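Local coordinates for serine protease inhibitor 4, isoform B (Drosophila melanogaster, PDB 4P0F), which probably inhibits serine proteases, and perhaps cysteine proteases, in the manner of the serpin family, at residues F98-D110 against E300-K312. Sequence-based numbering, arbitrary orientation.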
# COMPACT_ATOMS: atom_id res chain seq x y z
N PHE A 98 10.84 -15.82 -4.83
CA PHE A 98 12.20 -16.28 -4.65
C PHE A 98 12.14 -17.59 -3.87
O PHE A 98 11.59 -17.63 -2.77
CB PHE A 98 13.03 -15.25 -3.92
CG PHE A 98 13.07 -13.90 -4.60
CD1 PHE A 98 12.09 -12.95 -4.33
CD2 PHE A 98 14.08 -13.58 -5.48
CE1 PHE A 98 12.13 -11.72 -4.95
CE2 PHE A 98 14.13 -12.34 -6.10
CZ PHE A 98 13.14 -11.41 -5.83
N VAL A 99 12.68 -18.66 -4.46
CA VAL A 99 12.45 -20.02 -3.98
C VAL A 99 13.76 -20.70 -3.56
O VAL A 99 14.76 -20.62 -4.28
CB VAL A 99 11.76 -20.88 -5.06
CG1 VAL A 99 11.38 -22.28 -4.52
CG2 VAL A 99 10.53 -20.15 -5.60
N MET A 100 13.74 -21.34 -2.40
CA MET A 100 14.90 -22.09 -1.90
C MET A 100 15.46 -23.01 -2.98
O MET A 100 14.72 -23.78 -3.59
CB MET A 100 14.48 -22.90 -0.66
CG MET A 100 15.58 -23.75 0.01
SD MET A 100 16.77 -22.76 0.94
CE MET A 100 17.87 -22.34 -0.32
N ASP A 101 16.77 -22.91 -3.23
CA ASP A 101 17.43 -23.80 -4.19
C ASP A 101 17.04 -25.25 -3.93
O ASP A 101 17.07 -25.70 -2.79
CB ASP A 101 18.95 -23.71 -4.11
CG ASP A 101 19.52 -22.45 -4.74
OD1 ASP A 101 18.84 -21.81 -5.57
OD2 ASP A 101 20.67 -22.12 -4.39
N GLY A 102 16.70 -25.96 -5.01
CA GLY A 102 16.41 -27.38 -4.93
C GLY A 102 14.94 -27.70 -4.77
O GLY A 102 14.51 -28.83 -5.03
N TYR A 103 14.15 -26.72 -4.34
CA TYR A 103 12.71 -26.92 -4.19
C TYR A 103 11.98 -26.49 -5.45
O TYR A 103 12.31 -25.48 -6.06
CB TYR A 103 12.18 -26.15 -2.97
CG TYR A 103 12.59 -26.81 -1.68
CD1 TYR A 103 13.82 -26.55 -1.10
CD2 TYR A 103 11.76 -27.74 -1.05
CE1 TYR A 103 14.21 -27.17 0.07
CE2 TYR A 103 12.14 -28.35 0.13
CZ TYR A 103 13.36 -28.06 0.69
OH TYR A 103 13.76 -28.66 1.85
N GLN A 104 11.00 -27.29 -5.86
CA GLN A 104 10.20 -27.01 -7.04
C GLN A 104 8.80 -26.57 -6.62
O GLN A 104 8.19 -27.16 -5.73
CB GLN A 104 10.10 -28.25 -7.93
CG GLN A 104 11.45 -28.80 -8.35
CD GLN A 104 11.33 -29.85 -9.42
OE1 GLN A 104 11.35 -31.05 -9.14
NE2 GLN A 104 11.18 -29.41 -10.66
N LEU A 105 8.30 -25.54 -7.28
CA LEU A 105 6.92 -25.11 -7.09
C LEU A 105 5.97 -26.15 -7.66
O LEU A 105 6.31 -26.84 -8.62
CB LEU A 105 6.67 -23.77 -7.77
CG LEU A 105 7.53 -22.59 -7.33
CD1 LEU A 105 7.06 -21.33 -8.02
CD2 LEU A 105 7.49 -22.40 -5.82
N ARG A 106 4.78 -26.27 -7.08
CA ARG A 106 3.74 -27.08 -7.69
C ARG A 106 3.28 -26.40 -8.97
O ARG A 106 3.30 -25.18 -9.07
CB ARG A 106 2.58 -27.28 -6.72
CG ARG A 106 2.98 -28.09 -5.51
CD ARG A 106 1.80 -28.54 -4.68
NE ARG A 106 1.00 -29.56 -5.34
CZ ARG A 106 -0.04 -30.17 -4.78
NH1 ARG A 106 -0.41 -29.88 -3.53
NH2 ARG A 106 -0.72 -31.09 -5.46
N GLN A 107 2.87 -27.20 -9.95
CA GLN A 107 2.55 -26.68 -11.27
C GLN A 107 1.44 -25.61 -11.26
O GLN A 107 1.60 -24.56 -11.88
CB GLN A 107 2.15 -27.82 -12.21
CG GLN A 107 1.95 -27.37 -13.66
CD GLN A 107 1.52 -28.51 -14.57
OE1 GLN A 107 1.77 -29.68 -14.28
NE2 GLN A 107 0.88 -28.17 -15.67
N GLU A 108 0.34 -25.86 -10.57
CA GLU A 108 -0.77 -24.91 -10.60
C GLU A 108 -0.40 -23.57 -9.95
O GLU A 108 -0.73 -22.51 -10.48
CB GLU A 108 -2.01 -25.50 -9.91
CG GLU A 108 -3.23 -24.58 -9.90
CD GLU A 108 -3.82 -24.33 -11.28
OE1 GLU A 108 -3.33 -24.92 -12.27
OE2 GLU A 108 -4.79 -23.55 -11.39
N PHE A 109 0.27 -23.63 -8.80
CA PHE A 109 0.78 -22.45 -8.11
C PHE A 109 1.68 -21.64 -9.05
O PHE A 109 1.52 -20.43 -9.22
CB PHE A 109 1.55 -22.89 -6.85
CG PHE A 109 2.04 -21.76 -5.97
CD1 PHE A 109 1.17 -20.82 -5.46
CD2 PHE A 109 3.37 -21.71 -5.59
CE1 PHE A 109 1.63 -19.82 -4.61
CE2 PHE A 109 3.83 -20.73 -4.74
CZ PHE A 109 2.96 -19.77 -4.26
N ASP A 110 2.62 -22.33 -9.67
CA ASP A 110 3.56 -21.72 -10.60
C ASP A 110 2.83 -21.09 -11.78
O ASP A 110 3.14 -19.97 -12.18
CB ASP A 110 4.57 -22.76 -11.10
CG ASP A 110 5.59 -22.16 -12.05
OD1 ASP A 110 6.24 -21.17 -11.67
OD2 ASP A 110 5.73 -22.67 -13.17
N GLU A 300 -1.62 -24.10 6.66
CA GLU A 300 -1.80 -25.04 5.56
C GLU A 300 -1.39 -24.40 4.24
O GLU A 300 -2.16 -23.66 3.64
CB GLU A 300 -3.25 -25.50 5.51
CG GLU A 300 -3.65 -26.31 6.75
CD GLU A 300 -4.85 -25.79 7.52
OE1 GLU A 300 -5.19 -24.60 7.41
OE2 GLU A 300 -5.46 -26.61 8.25
N PHE A 301 -0.16 -24.68 3.80
CA PHE A 301 0.36 -24.13 2.56
C PHE A 301 0.88 -25.25 1.66
O PHE A 301 1.89 -25.09 0.97
CB PHE A 301 1.46 -23.11 2.83
CG PHE A 301 0.95 -21.77 3.30
CD1 PHE A 301 0.34 -20.90 2.42
CD2 PHE A 301 1.10 -21.40 4.61
CE1 PHE A 301 -0.13 -19.68 2.86
CE2 PHE A 301 0.63 -20.17 5.05
CZ PHE A 301 0.03 -19.32 4.18
N GLY A 302 0.17 -26.37 1.65
CA GLY A 302 0.60 -27.54 0.91
C GLY A 302 0.51 -27.45 -0.60
O GLY A 302 0.94 -28.39 -1.29
N LYS A 303 -0.02 -26.35 -1.12
CA LYS A 303 -0.13 -26.21 -2.56
C LYS A 303 0.98 -25.34 -3.15
O LYS A 303 0.99 -25.09 -4.35
CB LYS A 303 -1.51 -25.65 -2.93
CG LYS A 303 -2.56 -26.77 -3.00
CD LYS A 303 -3.99 -26.23 -2.97
CE LYS A 303 -4.49 -25.82 -4.34
NZ LYS A 303 -5.88 -25.28 -4.28
N MET A 304 1.94 -24.94 -2.32
CA MET A 304 3.08 -24.15 -2.79
C MET A 304 4.18 -24.99 -3.45
O MET A 304 4.56 -24.73 -4.58
CB MET A 304 3.68 -23.35 -1.64
CG MET A 304 2.81 -22.19 -1.22
SD MET A 304 3.57 -21.21 0.09
CE MET A 304 2.62 -19.68 -0.07
N LEU A 305 4.66 -26.00 -2.73
CA LEU A 305 5.82 -26.79 -3.17
C LEU A 305 5.50 -28.27 -3.41
O LEU A 305 4.59 -28.83 -2.80
CB LEU A 305 6.92 -26.72 -2.11
CG LEU A 305 7.43 -25.34 -1.71
CD1 LEU A 305 8.48 -25.49 -0.62
CD2 LEU A 305 8.00 -24.61 -2.90
N GLN A 306 6.27 -28.91 -4.28
CA GLN A 306 6.08 -30.34 -4.48
C GLN A 306 6.41 -31.11 -3.19
O GLN A 306 5.83 -32.15 -2.91
CB GLN A 306 6.94 -30.83 -5.65
CG GLN A 306 6.56 -30.15 -6.95
CD GLN A 306 7.28 -30.71 -8.16
OE1 GLN A 306 8.21 -31.50 -8.03
NE2 GLN A 306 6.85 -30.31 -9.34
N SER A 307 7.35 -30.57 -2.42
CA SER A 307 7.73 -31.15 -1.14
C SER A 307 6.58 -31.23 -0.16
O SER A 307 5.82 -30.27 -0.04
CB SER A 307 8.85 -30.32 -0.52
OG SER A 307 9.06 -30.71 0.83
N PRO A 308 6.46 -32.34 0.58
CA PRO A 308 5.38 -32.42 1.57
C PRO A 308 5.67 -31.70 2.90
O PRO A 308 4.82 -31.75 3.79
CB PRO A 308 5.21 -33.92 1.78
CG PRO A 308 6.55 -34.48 1.54
CD PRO A 308 7.18 -33.63 0.47
N GLU A 309 6.81 -31.03 3.01
CA GLU A 309 7.13 -30.27 4.22
C GLU A 309 6.03 -29.28 4.56
O GLU A 309 5.69 -28.43 3.74
CB GLU A 309 8.43 -29.48 4.05
CG GLU A 309 9.67 -30.34 3.94
CD GLU A 309 10.91 -29.55 3.58
OE1 GLU A 309 10.86 -28.30 3.65
OE2 GLU A 309 11.94 -30.17 3.22
N PRO A 310 5.48 -29.37 5.78
CA PRO A 310 4.54 -28.32 6.18
C PRO A 310 5.22 -26.96 6.28
O PRO A 310 6.37 -26.87 6.73
CB PRO A 310 4.05 -28.80 7.55
CG PRO A 310 4.25 -30.25 7.54
CD PRO A 310 5.48 -30.49 6.74
N LEU A 311 4.50 -25.91 5.86
CA LEU A 311 5.04 -24.56 5.79
C LEU A 311 4.21 -23.59 6.62
O LEU A 311 3.04 -23.85 6.88
CB LEU A 311 5.08 -24.05 4.34
CG LEU A 311 5.74 -24.95 3.29
CD1 LEU A 311 5.59 -24.32 1.90
CD2 LEU A 311 7.20 -25.17 3.62
N LYS A 312 4.82 -22.48 7.01
CA LYS A 312 4.09 -21.37 7.61
C LYS A 312 4.76 -20.04 7.27
O LYS A 312 5.89 -19.99 6.82
CB LYS A 312 3.99 -21.54 9.13
CG LYS A 312 5.30 -21.35 9.87
CD LYS A 312 5.12 -21.61 11.35
CE LYS A 312 6.44 -21.44 12.09
NZ LYS A 312 6.25 -21.65 13.56
O HOH W 1 9.86 -29.22 -3.75
O HOH W 2 -0.59 -25.57 -6.49
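Leu105 and Leu305 lie opposite each other in a single beta bridge. Arg106 N donates a hydrogen bond to Met304 O at 2.9 Å. Gln306 N donates another to Gln104 O; both are nearly straight. The tight part is made by Met304, Leu305 and Phe109, all buried. Met304 CA sits over one face of the Phe109 ring, 4.1 Å from its centroid, in a CH-pi contact. Leu305 turns its CD2 to Leu105 CD2, 3.7 Å away, and its CD1 to the Tyr103 ring. At the margin, Tyr103 OH donates to Glu309 OE2 on its syn side, with ring and carboxylate planes 70° apart. Glu309 OE1 forms a salt bridge with Arg162 of strand 161-174. A phenylalanine in place of Tyr103 would probably leave Glu309 OE2 without this donor. The other side faces solvent. Arg106 CG still lies 3.2 Å from Leu305 O. A bend at chi3 (70°) lets NH1 hydrogen-bond Gly302 O, near the guanidinium plane but above the carbonyl plane. The Gln104 and Gln306 side chains cross at a slant, and a water joins Gln104 N to Ser307 N. The contact ties the loop between strand 91-100 and helix 107-115 to the loop before strand 311-324. Beneath it, Met304 packs on Leu163 of strand 161-174 and Val339 of strand 328-341, two strands of central sheet A; 328-341 is the reactive-loop strand inserted in the cleaved form.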